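Local coordinates for protein peptidoglycan-N-acetylglucosamine deacetylase BC_1974 (Bacillus cereus, PDB 5N1P) that removes acetyl groups from N-acetylglucosamine residues of peptidoglycan, a hydrolysis that depends on a bound metal ion such as zinc, at residues 2-7 and 178-183; 16-21 and 168-173; 72-77 and 112-117; 95-100 and 157-162. All coordinates share one frame; numbering follows the deposited sequence.

Contact 1 of 4, residues 2-7 and 178-183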
loop_
_atom_site.group_PDB
_atom_site.type_symbol
_atom_site.label_atom_id
_atom_site.label_comp_id
_atom_site.label_asym_id
_atom_site.label_seq_id
_atom_site.Cartn_x
_atom_site.Cartn_y
_atom_site.Cartn_z
ATOM N N LYS A 2 16.759 -1.491 10.752
ATOM C CA LYS A 2 15.402 -0.967 10.778
ATOM C C LYS A 2 14.900 -0.805 9.344
ATOM O O LYS A 2 15.587 -0.225 8.505
ATOM C CB LYS A 2 15.344 0.375 11.511
ATOM C CG LYS A 2 15.460 0.291 13.027
ATOM C CD LYS A 2 15.612 1.684 13.617
ATOM C CE LYS A 2 14.476 2.010 14.576
ATOM N NZ LYS A 2 14.418 3.467 14.908
ATOM N N VAL A 3 13.712 -1.325 9.055
ATOM C CA VAL A 3 13.155 -1.183 7.715
ATOM C C VAL A 3 11.798 -0.485 7.743
ATOM O O VAL A 3 10.922 -0.838 8.536
ATOM C CB VAL A 3 13.004 -2.552 7.010
ATOM C CG1 VAL A 3 12.493 -2.367 5.578
ATOM C CG2 VAL A 3 14.333 -3.299 7.017
ATOM N N ALA A 4 11.646 0.514 6.878
ATOM C CA ALA A 4 10.378 1.213 6.708
ATOM C C ALA A 4 9.748 0.781 5.401
ATOM O O ALA A 4 10.387 0.827 4.348
ATOM C CB ALA A 4 10.580 2.729 6.728
ATOM N N TYR A 5 8.492 0.361 5.475
ATOM C CA TYR A 5 7.742 -0.031 4.291
ATOM C C TYR A 5 6.703 1.022 3.953
ATOM O O TYR A 5 5.619 1.059 4.551
ATOM C CB TYR A 5 7.059 -1.383 4.507
ATOM C CG TYR A 5 8.017 -2.524 4.741
ATOM C CD1 TYR A 5 8.433 -3.331 3.687
ATOM C CD2 TYR A 5 8.504 -2.800 6.021
ATOM C CE1 TYR A 5 9.314 -4.373 3.896
ATOM C CE2 TYR A 5 9.382 -3.845 6.238
ATOM C CZ TYR A 5 9.779 -4.629 5.168
ATOM O OH TYR A 5 10.654 -5.667 5.372
ATOM N N LEU A 6 7.046 1.907 3.030
ATOM C CA LEU A 6 6.086 2.879 2.546
ATOM C C LEU A 6 5.082 2.144 1.689
ATOM O O LEU A 6 5.471 1.403 0.785
ATOM C CB LEU A 6 6.757 3.970 1.724
ATOM C CG LEU A 6 7.494 5.092 2.437
ATOM C CD1 LEU A 6 8.173 5.989 1.425
ATOM C CD2 LEU A 6 6.512 5.886 3.296
ATOM N N THR A 7 3.801 2.337 1.957
ATOM C CA THR A 7 2.771 1.705 1.126
ATOM C C THR A 7 1.782 2.751 0.626
ATOM O O THR A 7 1.399 3.675 1.357
ATOM C CB THR A 7 2.001 0.569 1.868
ATOM O OG1 THR A 7 1.142 1.115 2.890
ATOM C CG2 THR A 7 2.982 -0.437 2.491
ATOM N N LYS A 178 13.709 11.553 4.356
ATOM C CA LYS A 178 14.780 12.194 5.115
ATOM C C LYS A 178 14.665 11.919 6.611
ATOM O O LYS A 178 15.634 11.528 7.263
ATOM C CB LYS A 178 14.770 13.701 4.861
ATOM C CG LYS A 178 15.892 14.453 5.559
ATOM C CD LYS A 178 15.811 15.940 5.274
ATOM C CE LYS A 178 17.050 16.663 5.790
ATOM N NZ LYS A 178 16.953 18.131 5.575
ATOM N N GLY A 179 13.472 12.127 7.154
ATOM C CA GLY A 179 13.239 11.925 8.570
ATOM C C GLY A 179 13.478 10.502 9.041
ATOM O O GLY A 179 13.955 10.288 10.152
ATOM N N LEU A 180 13.148 9.519 8.209
ATOM C CA LEU A 180 13.341 8.134 8.620
ATOM C C LEU A 180 14.764 7.630 8.386
ATOM O O LEU A 180 15.250 6.791 9.146
ATOM C CB LEU A 180 12.339 7.224 7.902
ATOM C CG LEU A 180 10.879 7.522 8.240
ATOM C CD1 LEU A 180 9.944 6.595 7.481
ATOM C CD2 LEU A 180 10.644 7.414 9.735
ATOM N N LYS A 181 15.425 8.126 7.342
ATOM C CA LYS A 181 16.819 7.755 7.076
ATOM C C LYS A 181 17.709 8.191 8.226
ATOM O O LYS A 181 18.642 7.484 8.610
ATOM C CB LYS A 181 17.324 8.377 5.769
ATOM C CG LYS A 181 16.782 7.717 4.509
ATOM C CD LYS A 181 17.416 8.293 3.249
ATOM C CE LYS A 181 16.816 7.666 1.994
ATOM N NZ LYS A 181 17.444 8.187 0.749
ATOM N N GLU A 182 17.395 9.361 8.770
ATOM C CA GLU A 182 18.135 9.917 9.893
ATOM C C GLU A 182 17.998 9.022 11.115
ATOM O O GLU A 182 18.903 8.952 11.947
ATOM C CB GLU A 182 17.646 11.333 10.201
ATOM C CG GLU A 182 18.326 12.409 9.368
ATOM C CD GLU A 182 17.530 13.702 9.310
ATOM O OE1 GLU A 182 16.528 13.818 10.045
ATOM O OE2 GLU A 182 17.919 14.608 8.540
ATOM N N LYS A 183 16.871 8.321 11.209
ATOM C CA LYS A 183 16.624 7.444 12.347
ATOM C C LYS A 183 17.010 6.006 12.061
ATOM O O LYS A 183 16.643 5.097 12.804
ATOM C CB LYS A 183 15.170 7.522 12.766
ATOM C CG LYS A 183 14.697 8.937 12.931
ATOM C CD LYS A 183 13.193 8.997 12.979
ATOM C CE LYS A 183 12.647 8.260 14.180
ATOM N NZ LYS A 183 11.287 8.754 14.509
#

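Contact 2 of 4, residues 16-21 and 168-173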
loop_
_atom_site.group_PDB
_atom_site.type_symbol
_atom_site.label_atom_id
_atom_site.label_comp_id
_atom_site.label_asym_id
_atom_site.label_seq_id
_atom_site.Cartn_x
_atom_site.Cartn_y
_atom_site.Cartn_z
ATOM N N THR A 16 1.261 9.587 -9.562
ATOM C CA THR A 16 2.079 8.399 -9.335
ATOM C C THR A 16 3.435 8.471 -10.031
ATOM O O THR A 16 4.448 8.040 -9.476
ATOM C CB THR A 16 1.297 7.144 -9.773
ATOM O OG1 THR A 16 0.111 7.067 -8.976
ATOM C CG2 THR A 16 2.117 5.877 -9.562
ATOM N N ALA A 17 3.473 9.021 -11.239
ATOM C CA ALA A 17 4.739 9.147 -11.944
ATOM C C ALA A 17 5.701 10.041 -11.150
ATOM O O ALA A 17 6.882 9.727 -11.002
ATOM C CB ALA A 17 4.516 9.695 -13.360
ATOM N N GLU A 18 5.188 11.144 -10.614
ATOM C CA GLU A 18 6.005 12.024 -9.790
ATOM C C GLU A 18 6.518 11.317 -8.534
ATOM O O GLU A 18 7.681 11.470 -8.152
ATOM C CB GLU A 18 5.218 13.270 -9.390
ATOM C CG GLU A 18 6.009 14.206 -8.492
ATOM C CD GLU A 18 5.291 15.511 -8.250
ATOM O OE1 GLU A 18 4.167 15.666 -8.773
ATOM O OE2 GLU A 18 5.854 16.378 -7.541
ATOM N N LEU A 19 5.648 10.545 -7.894
ATOM C CA LEU A 19 6.063 9.768 -6.737
ATOM C C LEU A 19 7.190 8.797 -7.093
ATOM O O LEU A 19 8.178 8.691 -6.373
ATOM C CB LEU A 19 4.873 9.003 -6.154
ATOM C CG LEU A 19 5.205 8.036 -5.017
ATOM C CD1 LEU A 19 5.875 8.753 -3.834
ATOM C CD2 LEU A 19 3.928 7.334 -4.559
ATOM N N LEU A 20 7.035 8.091 -8.206
ATOM C CA LEU A 20 8.055 7.147 -8.644
ATOM C C LEU A 20 9.393 7.827 -8.876
ATOM O O LEU A 20 10.442 7.274 -8.545
ATOM C CB LEU A 20 7.600 6.427 -9.912
ATOM C CG LEU A 20 6.498 5.403 -9.646
ATOM C CD1 LEU A 20 5.914 4.915 -10.953
ATOM C CD2 LEU A 20 7.059 4.234 -8.839
ATOM N N ASN A 21 9.359 9.034 -9.430
ATOM C CA ASN A 21 10.587 9.784 -9.662
ATOM C C ASN A 21 11.230 10.185 -8.340
ATOM O O ASN A 21 12.446 10.116 -8.182
ATOM C CB ASN A 21 10.310 11.006 -10.530
ATOM C CG ASN A 21 9.885 10.630 -11.941
ATOM O OD1 ASN A 21 10.208 9.545 -12.428
ATOM N ND2 ASN A 21 9.154 11.521 -12.602
ATOM N N GLN A 168 -1.017 15.905 -1.575
ATOM C CA GLN A 168 -0.318 16.231 -0.338
ATOM C C GLN A 168 0.472 15.030 0.188
ATOM O O GLN A 168 1.498 15.201 0.841
ATOM C CB GLN A 168 -1.300 16.761 0.719
ATOM C CG GLN A 168 -2.246 15.741 1.326
ATOM C CD GLN A 168 -3.523 15.537 0.535
ATOM O OE1 GLN A 168 -3.627 15.938 -0.625
ATOM N NE2 GLN A 168 -4.517 14.917 1.174
ATOM N N SER A 169 0.002 13.818 -0.107
ATOM C CA SER A 169 0.707 12.604 0.284
ATOM C C SER A 169 2.013 12.472 -0.472
ATOM O O SER A 169 3.066 12.223 0.102
ATOM C CB SER A 169 -0.162 11.370 0.019
ATOM O OG SER A 169 -1.454 11.552 0.566
ATOM N N VAL A 170 1.937 12.629 -1.783
ATOM C CA VAL A 170 3.132 12.542 -2.608
ATOM C C VAL A 170 4.149 13.629 -2.211
ATOM O O VAL A 170 5.364 13.376 -2.141
ATOM C CB VAL A 170 2.740 12.626 -4.102
ATOM C CG1 VAL A 170 3.986 12.707 -4.987
ATOM C CG2 VAL A 170 1.880 11.423 -4.460
ATOM N N ALA A 171 3.659 14.821 -1.885
ATOM C CA ALA A 171 4.534 15.920 -1.488
ATOM C C ALA A 171 5.220 15.684 -0.136
ATOM O O ALA A 171 6.255 16.272 0.159
ATOM C CB ALA A 171 3.746 17.215 -1.445
ATOM N N ALA A 172 4.633 14.814 0.677
ATOM C CA ALA A 172 5.170 14.555 2.002
ATOM C C ALA A 172 6.337 13.576 1.953
ATOM O O ALA A 172 7.115 13.481 2.897
ATOM C CB ALA A 172 4.062 14.011 2.926
ATOM N N VAL A 173 6.463 12.850 0.851
ATOM C CA VAL A 173 7.402 11.740 0.820
ATOM C C VAL A 173 8.886 12.159 0.981
ATOM O O VAL A 173 9.604 11.512 1.742
ATOM C CB VAL A 173 7.177 10.904 -0.456
ATOM C CG1 VAL A 173 8.281 9.883 -0.643
ATOM C CG2 VAL A 173 5.852 10.184 -0.319
#

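Contact 3 of 4, residues 72-77 and 112-117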
loop_
_atom_site.group_PDB
_atom_site.type_symbol
_atom_site.label_atom_id
_atom_site.label_comp_id
_atom_site.label_asym_id
_atom_site.label_seq_id
_atom_site.Cartn_x
_atom_site.Cartn_y
_atom_site.Cartn_z
ATOM N N GLY A 72 -19.158 -10.859 1.253
ATOM C CA GLY A 72 -18.078 -11.832 1.168
ATOM C C GLY A 72 -17.325 -11.931 -0.147
ATOM O O GLY A 72 -16.792 -12.988 -0.480
ATOM N N GLU A 73 -17.258 -10.835 -0.891
ATOM C CA GLU A 73 -16.597 -10.865 -2.202
ATOM C C GLU A 73 -15.101 -10.573 -2.176
ATOM O O GLU A 73 -14.482 -10.503 -3.239
ATOM C CB GLU A 73 -17.269 -9.871 -3.158
ATOM C CG GLU A 73 -18.710 -10.224 -3.508
ATOM C CD GLU A 73 -18.818 -11.522 -4.284
ATOM O OE1 GLU A 73 -17.874 -11.847 -5.037
ATOM O OE2 GLU A 73 -19.848 -12.217 -4.144
ATOM N N TYR A 74 -14.520 -10.411 -0.981
ATOM C CA TYR A 74 -13.117 -10.003 -0.850
ATOM C C TYR A 74 -12.171 -10.822 -1.722
ATOM O O TYR A 74 -11.400 -10.268 -2.515
ATOM C CB TYR A 74 -12.664 -10.118 0.608
ATOM C CG TYR A 74 -11.272 -9.560 0.859
ATOM C CD1 TYR A 74 -10.139 -10.371 0.779
ATOM C CD2 TYR A 74 -11.102 -8.220 1.168
ATOM C CE1 TYR A 74 -8.857 -9.842 1.010
ATOM C CE2 TYR A 74 -9.848 -7.689 1.404
ATOM C CZ TYR A 74 -8.731 -8.502 1.331
ATOM O OH TYR A 74 -7.486 -7.959 1.566
ATOM N N VAL A 75 -12.217 -12.142 -1.576
ATOM C CA VAL A 75 -11.238 -12.951 -2.296
ATOM C C VAL A 75 -11.521 -12.928 -3.801
ATOM O O VAL A 75 -10.585 -12.833 -4.601
ATOM C CB VAL A 75 -11.191 -14.394 -1.771
ATOM C CG1 VAL A 75 -10.186 -15.208 -2.575
ATOM C CG2 VAL A 75 -10.795 -14.392 -0.298
ATOM N N ASN A 76 -12.793 -12.961 -4.188
ATOM C CA ASN A 76 -13.129 -12.869 -5.611
ATOM C C ASN A 76 -12.581 -11.578 -6.234
ATOM O O ASN A 76 -12.000 -11.606 -7.324
ATOM C CB ASN A 76 -14.644 -12.958 -5.821
ATOM C CG ASN A 76 -15.198 -14.319 -5.473
ATOM O OD1 ASN A 76 -14.489 -15.321 -5.553
ATOM N ND2 ASN A 76 -16.474 -14.369 -5.092
ATOM N N GLU A 77 -12.755 -10.452 -5.548
ATOM C CA GLU A 77 -12.264 -9.184 -6.078
ATOM C C GLU A 77 -10.754 -9.152 -6.148
ATOM O O GLU A 77 -10.181 -8.622 -7.097
ATOM C CB GLU A 77 -12.742 -8.007 -5.234
ATOM C CG GLU A 77 -14.228 -7.728 -5.405
ATOM C CD GLU A 77 -14.590 -6.293 -5.055
ATOM O OE1 GLU A 77 -13.695 -5.422 -5.074
ATOM O OE2 GLU A 77 -15.782 -6.028 -4.783
ATOM N N ASN A 112 -10.005 -17.531 6.283
ATOM C CA ASN A 112 -9.764 -18.867 5.733
ATOM C C ASN A 112 -9.759 -18.863 4.208
ATOM O O ASN A 112 -8.904 -19.492 3.583
ATOM C CB ASN A 112 -10.805 -19.859 6.247
ATOM C CG ASN A 112 -10.566 -20.244 7.680
ATOM O OD1 ASN A 112 -9.451 -20.117 8.184
ATOM N ND2 ASN A 112 -11.607 -20.728 8.346
ATOM N N LYS A 113 -10.700 -18.138 3.612
ATOM C CA LYS A 113 -10.766 -18.052 2.156
ATOM C C LYS A 113 -9.517 -17.386 1.586
ATOM O O LYS A 113 -9.016 -17.780 0.530
ATOM C CB LYS A 113 -12.017 -17.290 1.715
ATOM C CG LYS A 113 -13.320 -18.030 1.964
ATOM C CD LYS A 113 -14.466 -17.399 1.190
ATOM C CE LYS A 113 -15.754 -18.195 1.360
ATOM N NZ LYS A 113 -15.568 -19.621 0.991
ATOM N N VAL A 114 -9.016 -16.377 2.288
ATOM C CA VAL A 114 -7.783 -15.704 1.890
ATOM C C VAL A 114 -6.627 -16.692 1.847
ATOM O O VAL A 114 -5.914 -16.788 0.838
ATOM C CB VAL A 114 -7.450 -14.537 2.860
ATOM C CG1 VAL A 114 -5.998 -14.082 2.721
ATOM C CG2 VAL A 114 -8.407 -13.385 2.636
ATOM N N VAL A 115 -6.463 -17.440 2.939
ATOM C CA VAL A 115 -5.369 -18.394 3.054
ATOM C C VAL A 115 -5.509 -19.473 1.986
ATOM O O VAL A 115 -4.537 -19.815 1.306
ATOM C CB VAL A 115 -5.327 -19.030 4.468
ATOM C CG1 VAL A 115 -4.266 -20.122 4.548
ATOM C CG2 VAL A 115 -5.079 -17.952 5.523
ATOM N N GLU A 116 -6.730 -19.971 1.817
ATOM C CA GLU A 116 -6.999 -21.049 0.864
ATOM C C GLU A 116 -6.775 -20.595 -0.583
ATOM O O GLU A 116 -6.468 -21.405 -1.456
ATOM C CB GLU A 116 -8.429 -21.578 1.044
ATOM C CG GLU A 116 -8.614 -22.417 2.309
ATOM C CD GLU A 116 -10.048 -22.416 2.843
ATOM O OE1 GLU A 116 -10.966 -21.943 2.138
ATOM O OE2 GLU A 116 -10.252 -22.882 3.986
ATOM N N GLY A 117 -6.935 -19.302 -0.823
ATOM C CA GLY A 117 -6.729 -18.736 -2.143
ATOM C C GLY A 117 -5.286 -18.374 -2.436
ATOM O O GLY A 117 -4.975 -17.931 -3.538
#

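Contact 4 of 4, residues 95-100 and 157-162. With 8GK (~{N}-oxidanylnaphthalene-1-carboxamide), chain E.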
loop_
_atom_site.group_PDB
_atom_site.type_symbol
_atom_site.label_atom_id
_atom_site.label_comp_id
_atom_site.label_asym_id
_atom_site.label_seq_id
_atom_site.Cartn_x
_atom_site.Cartn_y
_atom_site.Cartn_z
ATOM N N LEU A 95 0.043 -10.445 -2.300
ATOM C CA LEU A 95 -0.296 -9.579 -1.167
ATOM C C LEU A 95 -1.467 -8.655 -1.469
ATOM O O LEU A 95 -1.502 -7.975 -2.497
ATOM C CB LEU A 95 0.925 -8.756 -0.744
ATOM C CG LEU A 95 0.750 -7.951 0.550
ATOM C CD1 LEU A 95 0.550 -8.882 1.755
ATOM C CD2 LEU A 95 1.964 -7.042 0.729
ATOM N N THR A 96 -2.429 -8.635 -0.554
ATOM C CA THR A 96 -3.581 -7.763 -0.638
ATOM C C THR A 96 -3.576 -6.793 0.546
ATOM O O THR A 96 -3.044 -7.096 1.609
ATOM C CB THR A 96 -4.907 -8.555 -0.627
ATOM O OG1 THR A 96 -5.127 -9.111 0.684
ATOM C CG2 THR A 96 -4.852 -9.682 -1.637
ATOM N N ARG A 97 -4.151 -5.625 0.316
ATOM C CA ARG A 97 -4.377 -4.618 1.363
ATOM C C ARG A 97 -5.884 -4.389 1.426
ATOM O O ARG A 97 -6.496 -3.977 0.444
ATOM C CB ARG A 97 -3.595 -3.343 1.021
ATOM C CG ARG A 97 -4.091 -2.013 1.576
ATOM C CD ARG A 97 -3.760 -1.786 3.047
ATOM N NE ARG A 97 -2.383 -1.994 3.492
ATOM C CZ ARG A 97 -1.390 -1.107 3.395
ATOM N NH1 ARG A 97 -1.566 0.039 2.745
ATOM N NH2 ARG A 97 -0.191 -1.392 3.904
ATOM N N PRO A 98 -6.509 -4.700 2.573
ATOM C CA PRO A 98 -7.973 -4.566 2.620
ATOM C C PRO A 98 -8.429 -3.117 2.610
ATOM O O PRO A 98 -7.953 -2.315 3.410
ATOM C CB PRO A 98 -8.367 -5.212 3.965
ATOM C CG PRO A 98 -7.161 -5.968 4.419
ATOM C CD PRO A 98 -5.953 -5.294 3.803
ATOM N N PRO A 99 -9.363 -2.782 1.715
ATOM C CA PRO A 99 -10.006 -1.484 1.883
ATOM C C PRO A 99 -10.605 -1.361 3.292
ATOM O O PRO A 99 -11.246 -2.294 3.769
ATOM C CB PRO A 99 -11.088 -1.500 0.810
ATOM C CG PRO A 99 -10.510 -2.360 -0.278
ATOM C CD PRO A 99 -9.751 -3.440 0.456
ATOM N N TYR A 100 -10.369 -0.223 3.939
ATOM C CA TYR A 100 -10.842 0.067 5.300
ATOM C C TYR A 100 -10.146 -0.784 6.364
ATOM O O TYR A 100 -10.528 -0.754 7.541
ATOM C CB TYR A 100 -12.373 -0.082 5.403
ATOM C CG TYR A 100 -13.062 0.666 4.290
ATOM C CD1 TYR A 100 -13.125 2.063 4.293
ATOM C CD2 TYR A 100 -13.599 -0.009 3.211
ATOM C CE1 TYR A 100 -13.731 2.750 3.248
ATOM C CE2 TYR A 100 -14.197 0.668 2.169
ATOM C CZ TYR A 100 -14.257 2.045 2.191
ATOM O OH TYR A 100 -14.844 2.707 1.133
ATOM N N GLN A 157 10.446 -2.601 12.416
ATOM C CA GLN A 157 9.677 -2.636 11.173
ATOM C C GLN A 157 8.442 -1.762 11.298
ATOM O O GLN A 157 7.670 -1.899 12.246
ATOM C CB GLN A 157 9.259 -4.061 10.819
ATOM C CG GLN A 157 10.406 -5.012 10.585
ATOM C CD GLN A 157 10.254 -6.282 11.388
ATOM O OE1 GLN A 157 10.437 -6.279 12.608
ATOM N NE2 GLN A 157 9.909 -7.373 10.713
ATOM N N GLU A 158 8.265 -0.847 10.350
ATOM C CA GLU A 158 7.066 -0.027 10.308
ATOM C C GLU A 158 6.467 -0.083 8.917
ATOM O O GLU A 158 7.188 -0.003 7.921
ATOM C CB GLU A 158 7.369 1.422 10.679
ATOM C CG GLU A 158 7.887 1.617 12.105
ATOM C CD GLU A 158 6.780 1.664 13.151
ATOM O OE1 GLU A 158 5.610 1.378 12.822
ATOM O OE2 GLU A 158 7.079 1.993 14.319
ATOM N N VAL A 159 5.149 -0.233 8.848
ATOM C CA VAL A 159 4.433 -0.245 7.573
ATOM C C VAL A 159 3.551 0.983 7.528
ATOM O O VAL A 159 2.665 1.143 8.360
ATOM C CB VAL A 159 3.592 -1.519 7.404
ATOM C CG1 VAL A 159 2.797 -1.481 6.095
ATOM C CG2 VAL A 159 4.497 -2.744 7.478
ATOM N N ILE A 160 3.821 1.869 6.578
ATOM C CA ILE A 160 3.222 3.196 6.582
ATOM C C ILE A 160 2.119 3.331 5.532
ATOM O O ILE A 160 2.359 3.104 4.344
ATOM C CB ILE A 160 4.290 4.265 6.330
ATOM C CG1 ILE A 160 5.380 4.166 7.404
ATOM C CG2 ILE A 160 3.653 5.643 6.299
ATOM C CD1 ILE A 160 6.693 4.774 6.979
ATOM N N LEU A 161 0.924 3.716 5.970
ATOM C CA LEU A 161 -0.224 3.886 5.084
ATOM C C LEU A 161 -0.290 5.289 4.502
ATOM O O LEU A 161 -0.447 6.276 5.236
ATOM C CB LEU A 161 -1.540 3.590 5.824
ATOM C CG LEU A 161 -2.810 3.914 5.029
ATOM C CD1 LEU A 161 -2.967 3.002 3.801
ATOM C CD2 LEU A 161 -4.054 3.853 5.919
ATOM N N MET A 162 -0.167 5.357 3.178
ATOM C CA MET A 162 -0.358 6.592 2.436
ATOM C C MET A 162 -1.178 6.303 1.178
ATOM O O MET A 162 -1.473 5.149 0.862
ATOM C CB MET A 162 0.984 7.226 2.064
ATOM C CG MET A 162 1.803 7.561 3.277
ATOM S SD MET A 162 3.358 8.347 2.891
ATOM C CE MET A 162 2.771 9.963 2.396
HETATM C C1 8GK E . -8.025 2.289 2.937
HETATM C C2 8GK E . -8.610 2.699 4.248
HETATM C C3 8GK E . -9.688 3.572 4.243
HETATM C C4 8GK E . -10.267 3.958 5.446
HETATM C C5 8GK E . -9.778 3.461 6.655
HETATM C C6 8GK E . -8.700 2.584 6.657
HETATM C C7 8GK E . -8.120 2.200 5.449
HETATM C C8 8GK E . -11.340 4.838 5.426
HETATM C C9 8GK E . -11.833 5.337 4.223
HETATM C C10 8GK E . -11.249 4.952 3.021
HETATM C C11 8GK E . -10.179 4.067 3.038
HETATM O O12 8GK E . -8.722 1.597 2.222
HETATM N N13 8GK E . -6.816 2.691 2.549
HETATM O O14 8GK E . -6.627 2.903 1.184
#

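Contact 1 of 4, residues 2-7 and 178-183
Between the two segments Ala4 and Leu180 meet without a flat group; the ring of Tyr5 lies on the other side of the strand, with Val3 CG1 3.4 Å above one face near the rim and Trp122 in an edge-to-face pairing, while Phe187 of strand 185-187 touches both Ala4 and Leu180. Because side chains alternate along the strand, Ala4 points the opposite way, toward helix 167-182. Ala4 CB and Leu180 CD1 meet methyl to methyl at 4.0 Å. Leu180 reaches across because CG stands beside the backbone N (chi1 -63°) and CD1 continues the chain in extended form. A small alanine on the strand and a long leucine on the helix share the gap between the backbones. At the partly exposed end, the long chain of Lys2, bent at chi3, carries NZ to 3.5 Å from Lys183 O, a weak hydrogen bond at the C-terminal end of the helix region. Lys183 directs its own ammonium to the carbonyls of Leu150 and Ala153, its NZ 6.2 Å from Lys2 NZ. The arrangement is a beta-alpha-beta crossover: helix 167-182 joins parallel strands 157-163 and 185-187 and passes over strand 2-9 between them, as in a NodB-type alpha/beta barrel.

Contact 2 of 4, residues 16-21 and 168-173
Leu19 meets both Val170 and Val173 because its chi1 of 174° swings CG out beside its own carbonyl carbon, while chi2 near 58° turns CD1 to the second valine, Val173. Val170 presents CG1, the branch anti to its backbone N, 4.0 Å from Leu19 CB, close to the root of the leucine. One turn further on, Val173 uses the other branch. Its CG2, standing beside the backbone N, is 3.8 Å from Leu19 CD1, and the two side chains cross at about a right angle. At the exposed margin, the methylene CG of Glu18 packs 4.3 Å from Val170 CG1, so an exposed acid contributes its aliphatic part and keeps its carboxylate at the surface. The valines, branched close to the backbone, give the helix a compact face on which one leucine can lie, and no hydrogen bond crosses the contact. Phe8 of strand 2-9 lies beneath, touching Leu19 and Val173. The short helical segments run nearly parallel, at 9° with axes 9.8 Å apart. This is the pairing expected of neighbouring outer helices in an alpha/beta barrel, here those that follow the adjacent parallel strands 2-9 and 157-163.

Contact 3 of 4, residues 72-77 and 112-117
The first turn of helix 74-89 meets the last turn of helix 108-116, with the CA atoms of Val75 and Val114 6.1 Å apart. Val75 is the centre of the contact. Its CG2 branch, held beside the backbone N, touches three things at once: it is 3.7 Å from Lys113 CB, as near to Val114 N, and 3.9 Å from Val114 CG2. The beta-branched shape suits so short a gap, and Lys113 contributes only the root of its chain, the amine leading away from the partner helix. Val114 CG2 also packs on Tyr74, 3.9 Å from CE1 in an oblique approach. With CG beside the carbonyl carbon (chi1 -173°), the tyrosine points inward; its hydroxyl is hydrogen-bonded to Thr96 OG1, and the ring rests on Pro98 and Val121. Gly117, lacking a side chain, lets the end of the second helix come close to Val75. On the outer side Asn76 ND2 donates to Glu73 OE1 over 2.9 Å and almost straight, at 174°. The bond lies in the amide plane but reaches the carboxylate from above its plane, tying Glu73 to Asn76 at the start of the helix. Here two outer helices of the NodB domain pack together over the short parallel pair 95-96 and 120-121, with the Tyr74 side chain about 7 Å from that of the zinc ligand His59.

Contact 4 of 4, residues 95-100 and 157-162
Leu161 and Val159 receive the guanidinium of Arg97 on apolar carbons. Leu161 CD1 lies 3.4 Å from Arg97 NH1, obliquely to the flat group, while Val159 CG1 is 3.7 Å from NH2, at the edge and near the plane. Bends at chi2 and chi3 fold the long arginine from its loop to this place, where polar partners fix its rotation: NE is bonded to Trp122 O, and NH1 forms a salt bridge with Asp9, the inferred proton acceptor, and a hydrogen bond with Thr7 OG1. Methyl groups of the two strand residues lie beside these bonds, and the buried charge is held by oxygens. Arg97 O in turn holds His59 ND1, positioning a zinc ligand. Further along the loop, Tyr100 N donates to O12 of the hydroxamate inhibitor over 3.0 Å at 168°, consistent with the oxyanion-binding role of this amide in CE4 relatives. The Tyr100 ring meets the naphthalene obliquely, its CE1 3.3 Å from C10 of the inhibitor. The loop is the Arg-Pro-Pro-Tyr motif of the CE4 family. It follows strand 95-96 and faces strand 157-163, which pairs with strand 2-9 and has helix 167-182 packed against its far side.

How the contacts relate
Contacts 1, 2 and 4 share one framework. Strands 2-9 and 157-163 are sheet neighbours, joined where Thr7 OG1 lies 2.7 Å from Ile160 O, and helix 167-182 serves contacts 1 and 2. Met162 ties contact 4 to contact 2, its CE 4.1 Å from Val173 CG2. Contact 3 lies on the other side of the chain's centre, its own centre about 32 Å from that of contact 1; it meets contact 4 where Tyr74 OH lies 2.8 Å from Thr96 OG1, and the segments of these two alternate along the chain. Contact 4 alone reaches the inhibitor directly; the side chain of Arg97 is about 6 Å from zinc, against about 10 Å for Tyr74 and 14 Å for Leu19.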